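Local coordinates for aspartokinase (Synechocystis, PDB 3L76), which probably catalyses the ATP-dependent phosphorylation of aspartate, the step that opens threonine and lysine biosynthesis, and binds both of these amino acids in its ACT domains, at residues A[78-82]-A[93-97]; A[98-103]-A[116-122]; A[374-379]-A[411-416]; A[383-387]-A[398-404]. One frame throughout, in Å; residues are numbered along the deposited sequence. Where two conformers were deposited one is given.

Interaction 1: residues A[78-82]-A[93-97]; sequences IALLS and ISLTG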
loop_
_atom_site.group_PDB
_atom_site.type_symbol
_atom_site.label_atom_id
_atom_site.label_comp_id
_atom_site.label_asym_id
_atom_site.label_seq_id
_atom_site.Cartn_x
_atom_site.Cartn_y
_atom_site.Cartn_z
ATOM N N ILE A 78 1.553 -10.859 -1.744
ATOM C CA ILE A 78 2.740 -11.450 -2.364
ATOM C C ILE A 78 3.957 -11.445 -1.426
ATOM O O ILE A 78 4.808 -12.330 -1.503
ATOM C CB ILE A 78 3.085 -10.784 -3.719
ATOM C CG1 ILE A 78 3.685 -9.390 -3.514
ATOM C CG2 ILE A 78 1.841 -10.738 -4.634
ATOM C CD1 ILE A 78 4.225 -8.771 -4.801
ATOM N N ALA A 79 4.038 -10.455 -0.542
ATOM C CA ALA A 79 5.088 -10.440 0.469
ATOM C C ALA A 79 4.899 -11.641 1.392
ATOM O O ALA A 79 5.813 -12.443 1.584
ATOM C CB ALA A 79 5.072 -9.122 1.260
ATOM N N LEU A 80 3.696 -11.782 1.940
ATOM C CA LEU A 80 3.410 -12.894 2.835
ATOM C C LEU A 80 3.716 -14.224 2.173
ATOM O O LEU A 80 4.488 -15.032 2.698
ATOM C CB LEU A 80 1.961 -12.847 3.333
ATOM C CG LEU A 80 1.817 -11.984 4.590
ATOM C CD1 LEU A 80 2.836 -12.406 5.641
ATOM C CD2 LEU A 80 2.011 -10.520 4.270
ATOM N N LEU A 81 3.121 -14.437 1.007
ATOM C CA LEU A 81 3.253 -15.708 0.304
ATOM C C LEU A 81 4.700 -16.103 0.003
ATOM O O LEU A 81 5.071 -17.273 0.141
ATOM C CB LEU A 81 2.443 -15.694 -0.992
ATOM C CG LEU A 81 2.513 -17.004 -1.790
ATOM C CD1 LEU A 81 1.948 -18.154 -0.975
ATOM C CD2 LEU A 81 1.799 -16.888 -3.121
ATOM N N SER A 82 5.508 -15.136 -0.424
ATOM C CA SER A 82 6.886 -15.429 -0.799
ATOM C C SER A 82 7.742 -15.717 0.441
ATOM O O SER A 82 8.703 -16.478 0.361
ATOM C CB SER A 82 7.482 -14.319 -1.681
ATOM O OG SER A 82 8.062 -13.284 -0.915
ATOM N N ILE A 93 10.345 -14.910 -4.899
ATOM C CA ILE A 93 10.649 -13.484 -4.981
ATOM C C ILE A 93 9.424 -12.686 -5.402
ATOM O O ILE A 93 8.692 -13.088 -6.303
ATOM C CB ILE A 93 11.792 -13.195 -5.974
ATOM C CG1 ILE A 93 12.217 -11.724 -5.892
ATOM C CG2 ILE A 93 11.389 -13.594 -7.412
ATOM C CD1 ILE A 93 13.319 -11.352 -6.887
ATOM N N SER A 94 9.214 -11.547 -4.756
ATOM C CA SER A 94 8.074 -10.696 -5.072
ATOM C C SER A 94 8.442 -9.576 -6.030
ATOM O O SER A 94 9.285 -8.744 -5.716
ATOM C CB SER A 94 7.476 -10.102 -3.802
ATOM O OG SER A 94 7.154 -11.127 -2.881
ATOM N N LEU A 95 7.800 -9.564 -7.197
ATOM C CA LEU A 95 7.954 -8.476 -8.159
ATOM C C LEU A 95 6.718 -7.560 -8.164
ATOM O O LEU A 95 5.601 -7.998 -7.879
ATOM C CB LEU A 95 8.232 -9.016 -9.560
ATOM C CG LEU A 95 9.589 -9.669 -9.780
ATOM C CD1 LEU A 95 9.791 -9.955 -11.261
ATOM C CD2 LEU A 95 10.697 -8.770 -9.238
ATOM N N THR A 96 6.935 -6.292 -8.502
ATOM C CA THR A 96 5.912 -5.260 -8.373
ATOM C C THR A 96 6.064 -4.218 -9.482
ATOM O O THR A 96 7.148 -4.060 -10.052
ATOM C CB THR A 96 6.020 -4.555 -6.997
ATOM O OG1 THR A 96 4.804 -4.711 -6.260
ATOM C CG2 THR A 96 6.331 -3.075 -7.164
ATOM N N GLY A 97 4.970 -3.524 -9.791
ATOM C CA GLY A 97 4.994 -2.398 -10.712
ATOM C C GLY A 97 5.843 -2.579 -11.957
ATOM O O GLY A 97 5.715 -3.571 -12.665
#
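Around I78 and S94 the helix 78-82 runs almost antiparallel to the strand 93-96, with the short axes 162° apart and 7.8 Å from each other at closest, so that I78 and S82, one helical turn apart, face the same piece of strand. S94 points toward the helix and fills the space between them. Its CB meets the end of the isoleucine, with I78 CD1 3.7 Å from S94 CB, and the same methyl reaches L95 O at 3.5 Å. I78 CG1 sits between the backbone N and the carbonyl carbon (chi1 74°), and the chain beyond it is extended, which carries CD1 out over the strand's main chain. The fold is that of the amino acid kinase family, in which helices cover a mixed sheet; here helix 63-87 turns back on strand 92-96, which follows it in sequence and pairs in parallel with strand 130-138. I78 also packs on V132 and A134 of that neighbouring strand, so an alanine here would probably leave a gap over both strands and let the helix shift against the sheet. The hydroxyl of S94 turns back toward the helix, S94 OG lying 3.0 Å from I78 O. S82 approaches the same hydroxyl from the next turn, its CB 3.4 Å from S94 OG. S82 OG and S94 OG are both hydrogen-bonded to the carboxylate oxygen OE1 of E65 of the second subunit, which draws this buried seam into the dimer interface.

Interaction 2: residues A[98-103]-A[116-122]; sequences AQVGIV and IRPDRLE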
loop_
_atom_site.group_PDB
_atom_site.type_symbol
_atom_site.label_atom_id
_atom_site.label_comp_id
_atom_site.label_asym_id
_atom_site.label_seq_id
_atom_site.Cartn_x
_atom_site.Cartn_y
_atom_site.Cartn_z
ATOM N N ALA A 98 6.722 -1.617 -12.220
ATOM C CA ALA A 98 7.477 -1.577 -13.477
ATOM C C ALA A 98 8.376 -2.791 -13.729
ATOM O O ALA A 98 8.911 -2.955 -14.827
ATOM C CB ALA A 98 8.287 -0.290 -13.569
ATOM N N GLN A 99 8.543 -3.635 -12.719
ATOM C CA GLN A 99 9.343 -4.842 -12.875
ATOM C C GLN A 99 8.563 -5.923 -13.612
ATOM O O GLN A 99 9.147 -6.857 -14.166
ATOM C CB GLN A 99 9.798 -5.355 -11.509
ATOM C CG GLN A 99 10.722 -4.400 -10.761
ATOM C CD GLN A 99 10.971 -4.828 -9.321
ATOM O OE1 GLN A 99 10.035 -5.147 -8.577
ATOM N NE2 GLN A 99 12.240 -4.819 -8.915
ATOM N N VAL A 100 7.239 -5.782 -13.617
ATOM C CA VAL A 100 6.352 -6.757 -14.253
ATOM C C VAL A 100 5.757 -6.230 -15.553
ATOM O O VAL A 100 5.666 -6.957 -16.534
ATOM C CB VAL A 100 5.204 -7.176 -13.317
ATOM C CG1 VAL A 100 4.444 -8.330 -13.917
ATOM C CG2 VAL A 100 5.739 -7.562 -11.945
ATOM N N GLY A 101 5.354 -4.966 -15.562
ATOM C CA GLY A 101 4.749 -4.397 -16.748
ATOM C C GLY A 101 4.202 -2.992 -16.600
ATOM O O GLY A 101 4.342 -2.356 -15.564
ATOM N N ILE A 102 3.563 -2.515 -17.657
ATOM C CA ILE A 102 3.109 -1.138 -17.725
ATOM C C ILE A 102 1.699 -1.025 -18.302
ATOM O O ILE A 102 1.406 -1.567 -19.370
ATOM C CB ILE A 102 4.061 -0.298 -18.594
ATOM C CG1 ILE A 102 5.475 -0.330 -18.017
ATOM C CG2 ILE A 102 3.566 1.129 -18.705
ATOM C CD1 ILE A 102 6.450 0.522 -18.778
ATOM N N VAL A 103 0.832 -0.323 -17.577
ATOM C CA VAL A 103 -0.494 0.021 -18.063
ATOM C C VAL A 103 -0.498 1.478 -18.494
ATOM O O VAL A 103 -0.009 2.339 -17.778
ATOM C CB VAL A 103 -1.562 -0.165 -16.985
ATOM C CG1 VAL A 103 -2.944 -0.024 -17.606
ATOM C CG2 VAL A 103 -1.420 -1.517 -16.337
ATOM N N ILE A 116 -2.078 -2.545 -21.412
ATOM C CA ILE A 116 -1.123 -3.303 -20.596
ATOM C C ILE A 116 0.007 -3.933 -21.409
ATOM O O ILE A 116 -0.195 -4.404 -22.527
ATOM C CB ILE A 116 -1.821 -4.458 -19.801
ATOM C CG1 ILE A 116 -0.821 -5.226 -18.922
ATOM C CG2 ILE A 116 -2.429 -5.460 -20.741
ATOM C CD1 ILE A 116 -0.110 -4.390 -17.876
ATOM N N ARG A 117 1.207 -3.960 -20.831
ATOM C CA ARG A 117 2.336 -4.629 -21.480
ATOM C C ARG A 117 3.407 -5.136 -20.515
ATOM O O ARG A 117 4.151 -4.337 -19.972
ATOM C CB ARG A 117 2.971 -3.695 -22.499
ATOM C CG ARG A 117 2.976 -2.253 -22.067
ATOM C CD ARG A 117 3.739 -1.420 -23.061
ATOM N NE ARG A 117 3.168 -1.525 -24.397
ATOM C CZ ARG A 117 3.730 -1.006 -25.482
ATOM N NH1 ARG A 117 4.881 -0.353 -25.386
ATOM N NH2 ARG A 117 3.146 -1.145 -26.662
ATOM N N PRO A 118 3.473 -6.470 -20.292
ATOM C CA PRO A 118 4.497 -7.126 -19.463
ATOM C C PRO A 118 5.920 -7.061 -20.021
ATOM O O PRO A 118 6.106 -6.643 -21.157
ATOM C CB PRO A 118 4.019 -8.585 -19.404
ATOM C CG PRO A 118 2.529 -8.483 -19.542
ATOM C CD PRO A 118 2.343 -7.383 -20.563
ATOM N N ASP A 119 6.899 -7.471 -19.208
ATOM C CA ASP A 119 8.305 -7.501 -19.597
ATOM C C ASP A 119 8.956 -8.881 -19.405
ATOM O O ASP A 119 8.552 -9.873 -20.018
ATOM C CB ASP A 119 9.089 -6.451 -18.808
ATOM C CG ASP A 119 8.699 -5.029 -19.169
ATOM O OD1 ASP A 119 7.668 -4.838 -19.845
ATOM O OD2 ASP A 119 9.432 -4.097 -18.772
ATOM N N ARG A 120 9.972 -8.933 -18.540
ATOM C CA ARG A 120 10.753 -10.154 -18.291
ATOM C C ARG A 120 12.025 -9.946 -17.422
ATOM O O ARG A 120 13.128 -10.412 -17.752
ATOM C CB ARG A 120 11.148 -10.803 -19.612
ATOM C CG ARG A 120 12.369 -10.159 -20.289
ATOM C CD ARG A 120 12.141 -8.711 -20.724
ATOM N NE ARG A 120 12.072 -7.774 -19.608
ATOM C CZ ARG A 120 13.126 -7.328 -18.927
ATOM N NH1 ARG A 120 14.349 -7.739 -19.240
ATOM N NH2 ARG A 120 12.955 -6.469 -17.926
ATOM N N LEU A 121 11.889 -9.241 -16.307
ATOM C CA LEU A 121 12.947 -9.295 -15.312
ATOM C C LEU A 121 12.687 -10.566 -14.533
ATOM O O LEU A 121 13.496 -10.972 -13.708
ATOM C CB LEU A 121 12.922 -8.091 -14.370
ATOM C CG LEU A 121 14.232 -7.430 -13.876
ATOM C CD1 LEU A 121 14.144 -6.809 -12.471
ATOM C CD2 LEU A 121 15.563 -8.185 -14.094
ATOM N N GLU A 122 11.545 -11.195 -14.797
ATOM C CA GLU A 122 11.228 -12.468 -14.164
ATOM C C GLU A 122 11.565 -13.646 -15.058
ATOM O O GLU A 122 11.666 -14.772 -14.581
ATOM C CB GLU A 122 9.768 -12.542 -13.762
ATOM C CG GLU A 122 8.829 -12.577 -14.921
ATOM C CD GLU A 122 7.963 -11.367 -14.937
ATOM O OE1 GLU A 122 6.732 -11.533 -14.868
ATOM O OE2 GLU A 122 8.521 -10.252 -14.990
#
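I116 comes first, opposite V103 in a non-hydrogen-bonded pair; the two side chains lie on the same face of the sheet, where both also rest on F136 of strand 130-138. R117 follows in a hydrogen-bonded pair with I102, giving R117 N to I102 O at 2.8 Å and I102 N to R117 O at 3.0 Å. On the face shared by these two side chains, the aliphatic root of the arginine lies alongside the isoleucine, with R117 CG 4.1 Å from I102 CB, while the chain bends at chi3 before the guanidinium group. P118, which has no N-H to give, falls where none is needed, in a non-hydrogen-bonded pair with G101; the glycine lets the strands come close, G101 CA being 3.9 Å from P118 CA. Past P118 the chain leaves the strand. D119 N then donates to V100 O at 3.0 Å, and P118 CA adds a CA-H...O contact to the same oxygen. L121 lays its CB against the carbonyl oxygen of Q99, and E122 brings OE1 to 4.0 Å from V100 CG1, the two side chains crossing at about a right angle. This beta hairpin is therefore joined mainly by main-chain polar groups, with aliphatic packing beside them, which suggests that the register is set largely by the backbone, with the glycine and proline suited to their close pair.

Interaction 3: residues A[374-379]-A[411-416]; sequences KMFKTL and ALSNAF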
loop_
_atom_site.group_PDB
_atom_site.type_symbol
_atom_site.label_atom_id
_atom_site.label_comp_id
_atom_site.label_asym_id
_atom_site.label_seq_id
_atom_site.Cartn_x
_atom_site.Cartn_y
_atom_site.Cartn_z
ATOM N N LYS A 374 -24.184 2.319 -29.160
ATOM C CA LYS A 374 -23.138 2.796 -30.045
ATOM C C LYS A 374 -23.111 2.016 -31.361
ATOM O O LYS A 374 -22.842 2.575 -32.415
ATOM C CB LYS A 374 -21.782 2.737 -29.352
ATOM C CG LYS A 374 -20.650 3.227 -30.229
ATOM C CD LYS A 374 -19.336 3.124 -29.503
ATOM C CE LYS A 374 -18.171 3.549 -30.388
ATOM N NZ LYS A 374 -16.898 2.994 -29.850
ATOM N N MET A 375 -23.396 0.723 -31.303
ATOM C CA MET A 375 -23.574 -0.033 -32.537
ATOM C C MET A 375 -24.656 0.594 -33.416
ATOM O O MET A 375 -24.415 0.923 -34.580
ATOM C CB MET A 375 -23.932 -1.479 -32.249
ATOM C CG MET A 375 -23.987 -2.323 -33.502
ATOM S SD MET A 375 -24.615 -3.972 -33.174
ATOM C CE MET A 375 -24.295 -4.717 -34.761
ATOM N N PHE A 376 -25.841 0.773 -32.845
ATOM C CA PHE A 376 -26.984 1.364 -33.564
ATOM C C PHE A 376 -26.705 2.760 -34.109
ATOM O O PHE A 376 -27.096 3.078 -35.229
ATOM C CB PHE A 376 -28.242 1.384 -32.676
ATOM C CG PHE A 376 -28.579 0.034 -32.059
ATOM C CD1 PHE A 376 -28.126 -1.156 -32.638
ATOM C CD2 PHE A 376 -29.341 -0.044 -30.903
ATOM C CE1 PHE A 376 -28.439 -2.397 -32.073
ATOM C CE2 PHE A 376 -29.662 -1.275 -30.321
ATOM C CZ PHE A 376 -29.219 -2.451 -30.897
ATOM N N LYS A 377 -26.020 3.591 -33.330
ATOM C CA LYS A 377 -25.660 4.936 -33.787
ATOM C C LYS A 377 -24.700 4.879 -34.979
ATOM O O LYS A 377 -24.878 5.588 -35.966
ATOM C CB LYS A 377 -25.032 5.748 -32.651
ATOM C CG LYS A 377 -24.518 7.125 -33.068
ATOM C CD LYS A 377 -23.514 7.693 -32.049
ATOM C CE LYS A 377 -22.810 8.953 -32.567
ATOM N NZ LYS A 377 -23.759 10.074 -32.837
ATOM N N THR A 378 -23.683 4.025 -34.885
ATOM C CA THR A 378 -22.714 3.865 -35.959
ATOM C C THR A 378 -23.386 3.519 -37.279
ATOM O O THR A 378 -23.079 4.118 -38.302
ATOM C CB THR A 378 -21.680 2.786 -35.624
ATOM O OG1 THR A 378 -21.089 3.086 -34.361
ATOM C CG2 THR A 378 -20.594 2.751 -36.677
ATOM N N LEU A 379 -24.291 2.545 -37.251
ATOM C CA LEU A 379 -25.067 2.176 -38.436
ATOM C C LEU A 379 -25.973 3.314 -38.899
ATOM O O LEU A 379 -26.037 3.640 -40.090
ATOM C CB LEU A 379 -25.890 0.914 -38.177
ATOM C CG LEU A 379 -25.044 -0.321 -37.839
ATOM C CD1 LEU A 379 -25.904 -1.509 -37.582
ATOM C CD2 LEU A 379 -24.065 -0.622 -38.941
ATOM N N ALA A 411 -17.866 0.885 -40.958
ATOM C CA ALA A 411 -18.234 1.830 -39.908
ATOM C C ALA A 411 -18.071 1.238 -38.525
ATOM O O ALA A 411 -17.631 1.928 -37.620
ATOM C CB ALA A 411 -19.646 2.326 -40.088
ATOM N N LEU A 412 -18.430 -0.032 -38.364
ATOM C CA LEU A 412 -18.319 -0.686 -37.072
ATOM C C LEU A 412 -16.860 -0.971 -36.746
ATOM O O LEU A 412 -16.412 -0.816 -35.612
ATOM C CB LEU A 412 -19.135 -1.980 -37.056
ATOM C CG LEU A 412 -20.650 -1.792 -37.065
ATOM C CD1 LEU A 412 -21.338 -3.124 -37.222
ATOM C CD2 LEU A 412 -21.102 -1.105 -35.787
ATOM N N SER A 413 -16.133 -1.389 -37.765
ATOM C CA SER A 413 -14.713 -1.669 -37.649
ATOM C C SER A 413 -13.966 -0.433 -37.110
ATOM O O SER A 413 -13.188 -0.537 -36.155
ATOM C CB SER A 413 -14.173 -2.121 -39.016
ATOM O OG SER A 413 -12.792 -2.410 -38.937
ATOM N N ASN A 414 -14.237 0.728 -37.705
ATOM C CA ASN A 414 -13.676 2.022 -37.262
ATOM C C ASN A 414 -14.137 2.481 -35.894
ATOM O O ASN A 414 -13.333 2.890 -35.074
ATOM C CB ASN A 414 -14.028 3.140 -38.243
ATOM C CG ASN A 414 -12.961 3.365 -39.288
ATOM O OD1 ASN A 414 -12.017 2.587 -39.414
ATOM N ND2 ASN A 414 -13.108 4.442 -40.050
ATOM N N ALA A 415 -15.438 2.453 -35.654
ATOM C CA ALA A 415 -15.965 2.978 -34.403
ATOM C C ALA A 415 -15.496 2.200 -33.184
ATOM O O ALA A 415 -15.312 2.768 -32.125
ATOM C CB ALA A 415 -17.480 3.033 -34.422
ATOM N N PHE A 416 -15.307 0.899 -33.326
ATOM C CA PHE A 416 -14.876 0.092 -32.193
ATOM C C PHE A 416 -13.386 -0.286 -32.254
ATOM O O PHE A 416 -12.903 -1.052 -31.423
ATOM C CB PHE A 416 -15.727 -1.169 -32.091
ATOM C CG PHE A 416 -17.139 -0.914 -31.694
ATOM C CD1 PHE A 416 -18.160 -0.882 -32.649
ATOM C CD2 PHE A 416 -17.460 -0.719 -30.365
ATOM C CE1 PHE A 416 -19.469 -0.650 -32.269
ATOM C CE2 PHE A 416 -18.773 -0.478 -29.979
ATOM C CZ PHE A 416 -19.780 -0.446 -30.930
#
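L412 is the chief bump of this helix pair, and its two methyls fill the hollow bounded by M375, T378 and L379. L412 CD2 is 3.9 Å from both M375 CG and T378 CB, while the leucine's other side meets L379, whose CD2 lies 4.1 Å from L412 CG. In return T378 fits its methyl into a shallow dip lined by the small residues A411 and A415, T378 CG2 coming within 3.6 Å of A411 CB. The rotation of the threonine is fixed by T378 OG1, which bonds back to K374 O at 2.7 Å; that oxygen receives T378 N from the opposite face of its plane. At the far end K374, extended throughout, stretches over one face of the F416 ring and ends on A415 O, 2.8 Å from K374 NZ. The ammonium group also makes an off-centre cation-pi contact, 4.3 Å from the ring centroid. The short axes of 374-379 and 411-415 cross at 127°. Within the ACT domain both helices cover strand 348-361, M375 and F416 touching I360, L379 and L412 touching I358, while F376 turns to strand 395-401 and helix 458-468.

Interaction 4: residues A[383-387]-A[398-404]; sequences GVNIE and CVIDQRD. With THR (threonine), chain D.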
loop_
_atom_site.group_PDB
_atom_site.type_symbol
_atom_site.label_atom_id
_atom_site.label_comp_id
_atom_site.label_asym_id
_atom_site.label_seq_id
_atom_site.Cartn_x
_atom_site.Cartn_y
_atom_site.Cartn_z
ATOM N N GLY A 383 -26.208 5.657 -42.443
ATOM C CA GLY A 383 -27.429 5.502 -43.198
ATOM C C GLY A 383 -28.011 4.098 -43.338
ATOM O O GLY A 383 -28.891 3.892 -44.154
ATOM N N VAL A 384 -27.548 3.120 -42.570
ATOM C CA VAL A 384 -28.091 1.774 -42.757
ATOM C C VAL A 384 -29.177 1.433 -41.743
ATOM O O VAL A 384 -28.995 1.608 -40.540
ATOM C CB VAL A 384 -27.001 0.649 -42.880
ATOM C CG1 VAL A 384 -25.615 1.241 -43.071
ATOM C CG2 VAL A 384 -27.034 -0.301 -41.721
ATOM N N ASN A 385 -30.317 0.981 -42.263
ATOM C CA ASN A 385 -31.470 0.643 -41.453
ATOM C C ASN A 385 -31.325 -0.743 -40.839
ATOM O O ASN A 385 -30.900 -1.681 -41.509
ATOM C CB ASN A 385 -32.753 0.698 -42.302
ATOM C CG ASN A 385 -34.000 0.395 -41.486
ATOM O OD1 ASN A 385 -34.421 1.202 -40.664
ATOM N ND2 ASN A 385 -34.578 -0.786 -41.694
ATOM N N ILE A 386 -31.704 -0.868 -39.569
ATOM C CA ILE A 386 -31.673 -2.149 -38.877
ATOM C C ILE A 386 -33.034 -2.842 -38.991
ATOM O O ILE A 386 -34.044 -2.308 -38.557
ATOM C CB ILE A 386 -31.328 -1.961 -37.388
ATOM C CG1 ILE A 386 -30.051 -1.130 -37.241
ATOM C CG2 ILE A 386 -31.246 -3.330 -36.684
ATOM C CD1 ILE A 386 -29.749 -0.696 -35.832
ATOM N N GLU A 387 -33.040 -4.043 -39.551
ATOM C CA GLU A 387 -34.269 -4.779 -39.792
ATOM C C GLU A 387 -34.614 -5.659 -38.609
ATOM O O GLU A 387 -35.697 -5.567 -38.058
ATOM C CB GLU A 387 -34.162 -5.605 -41.075
ATOM C CG GLU A 387 -33.933 -4.756 -42.305
ATOM C CD GLU A 387 -33.991 -5.538 -43.606
ATOM O OE1 GLU A 387 -34.436 -6.705 -43.591
ATOM O OE2 GLU A 387 -33.581 -4.970 -44.643
ATOM N N CYS A 398 -27.415 -8.010 -35.813
ATOM C CA CYS A 398 -28.357 -7.208 -36.571
ATOM C C CYS A 398 -28.526 -7.793 -37.963
ATOM O O CYS A 398 -27.567 -8.277 -38.570
ATOM C CB CYS A 398 -27.872 -5.767 -36.690
ATOM S SG CYS A 398 -28.034 -4.778 -35.206
ATOM N N VAL A 399 -29.750 -7.766 -38.476
ATOM C CA VAL A 399 -29.947 -8.180 -39.856
ATOM C C VAL A 399 -30.123 -6.921 -40.664
ATOM O O VAL A 399 -30.842 -6.016 -40.245
ATOM C CB VAL A 399 -31.143 -9.133 -40.014
ATOM C CG1 VAL A 399 -31.330 -9.505 -41.462
ATOM C CG2 VAL A 399 -30.928 -10.371 -39.174
ATOM N N ILE A 400 -29.424 -6.839 -41.792
ATOM C CA ILE A 400 -29.477 -5.642 -42.633
ATOM C C ILE A 400 -29.597 -5.985 -44.117
ATOM O O ILE A 400 -29.350 -7.115 -44.547
ATOM C CB ILE A 400 -28.224 -4.746 -42.465
ATOM C CG1 ILE A 400 -26.958 -5.543 -42.754
ATOM C CG2 ILE A 400 -28.143 -4.138 -41.063
ATOM C CD1 ILE A 400 -25.792 -4.662 -43.121
ATOM N N ASP A 401 -29.986 -5.002 -44.910
ATOM C CA ASP A 401 -29.946 -5.181 -46.344
ATOM C C ASP A 401 -28.514 -5.497 -46.776
ATOM O O ASP A 401 -27.586 -4.732 -46.494
ATOM C CB ASP A 401 -30.421 -3.922 -47.061
ATOM C CG ASP A 401 -30.769 -4.172 -48.532
ATOM O OD1 ASP A 401 -29.928 -4.719 -49.281
ATOM O OD2 ASP A 401 -31.888 -3.796 -48.940
ATOM N N GLN A 402 -28.351 -6.615 -47.479
ATOM C CA GLN A 402 -27.050 -7.037 -47.993
ATOM C C GLN A 402 -26.287 -5.902 -48.664
ATOM O O GLN A 402 -25.066 -5.830 -48.575
ATOM C CB GLN A 402 -27.210 -8.192 -48.981
ATOM C CG GLN A 402 -25.993 -8.422 -49.872
ATOM C CD GLN A 402 -24.719 -8.624 -49.078
ATOM O OE1 GLN A 402 -24.755 -9.039 -47.918
ATOM N NE2 GLN A 402 -23.582 -8.327 -49.695
ATOM N N ARG A 403 -26.997 -5.011 -49.341
ATOM C CA ARG A 403 -26.321 -3.909 -50.026
ATOM C C ARG A 403 -25.644 -2.913 -49.075
ATOM O O ARG A 403 -24.795 -2.138 -49.492
ATOM C CB ARG A 403 -27.292 -3.174 -50.947
ATOM C CG ARG A 403 -27.647 -3.937 -52.200
ATOM C CD ARG A 403 -28.801 -3.264 -52.918
ATOM N NE ARG A 403 -29.972 -3.204 -52.064
ATOM C CZ ARG A 403 -31.150 -2.750 -52.455
ATOM N NH1 ARG A 403 -31.305 -2.325 -53.698
ATOM N NH2 ARG A 403 -32.163 -2.733 -51.601
ATOM N N ASP A 404 -26.040 -2.922 -47.804
ATOM C CA ASP A 404 -25.549 -1.953 -46.832
ATOM C C ASP A 404 -24.307 -2.507 -46.120
ATOM O O ASP A 404 -23.640 -1.803 -45.367
ATOM C CB ASP A 404 -26.643 -1.620 -45.787
ATOM C CG ASP A 404 -27.736 -0.718 -46.329
ATOM O OD1 ASP A 404 -27.491 0.028 -47.306
ATOM O OD2 ASP A 404 -28.853 -0.761 -45.762
HETATM N N THR D . -35.195 0.375 -38.210
HETATM C CA THR D . -34.967 1.154 -36.995
HETATM C C THR D . -33.519 1.613 -36.945
HETATM O O THR D . -32.693 1.175 -37.766
HETATM C CB THR D . -35.272 0.357 -35.720
HETATM O OG1 THR D . -34.418 -0.798 -35.664
HETATM C CG2 THR D . -36.754 -0.068 -35.682
HETATM O OXT THR D . -33.173 2.432 -36.082
HETATM O O HOH W 1 -30.512 1.218 -45.221
HETATM O O HOH W 2 -30.241 -2.259 -44.262
#
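V384 and D404 lie alongside each other, their side chains running in opposite directions, with V384 CB 3.7 Å from D404 CB. The other flank of the valine meets I400, where V384 CG2 lies 4.0 Å from I400 CG2 and the two branches pass at a slant. D404 OD2 accepts a hydrogen bond from each of two waters: one also accepts from N385 N, the other joins N385 O to D401 N, tying loop to strand end. I386 CG2 rests on C398 SG at 3.8 Å, and E387 N donates to V399 O at 3.0 Å. This loop links helix 371-381 to strand 388-391 in an ACT domain and forms one wall of an effector site. With CG anti to the backbone N (chi1 -178°), N385 turns its amide to the bound threonine, whose N is 2.7 Å from N385 OD1; I386 N holds the ligand's carboxylate oxygen O at 2.9 Å. The ligand N also bonds to I386 O, and D454, Q478 and A459 are further partners. D401 OD1 accepts from R403 N, an Asx turn, and R403 holds the carboxylate side-on with NE and NH2, R403 NH2 being 2.9 Å from D401 OD2. Were D401 replaced by a leucine, that turn would be likely to loosen and R403 to lose its mate. E387 OE2 stands 4.8 Å from D401 OD2, a like charge that the arginine is likely to offset.

Overall arrangement
The four contacts form two pairs, one in the kinase region, the other in an ACT domain. Interactions 1 and 2 come in series in the amino acid kinase region, lie on the same mixed sheet with centres 14 Å apart, meet where L95 packs on V100 and E122, and both touch the second subunit. Interactions 3 and 4 share one ACT domain, their centres 13 Å apart; interaction 4 falls between the two segments of interaction 3, and L379 O probably bonds V384 N where helix 371-381 ends. The pairs stand well apart, interactions 1 and 4 by 53 Å between centres, so the kinase-region contacts are well separated from this threonine site.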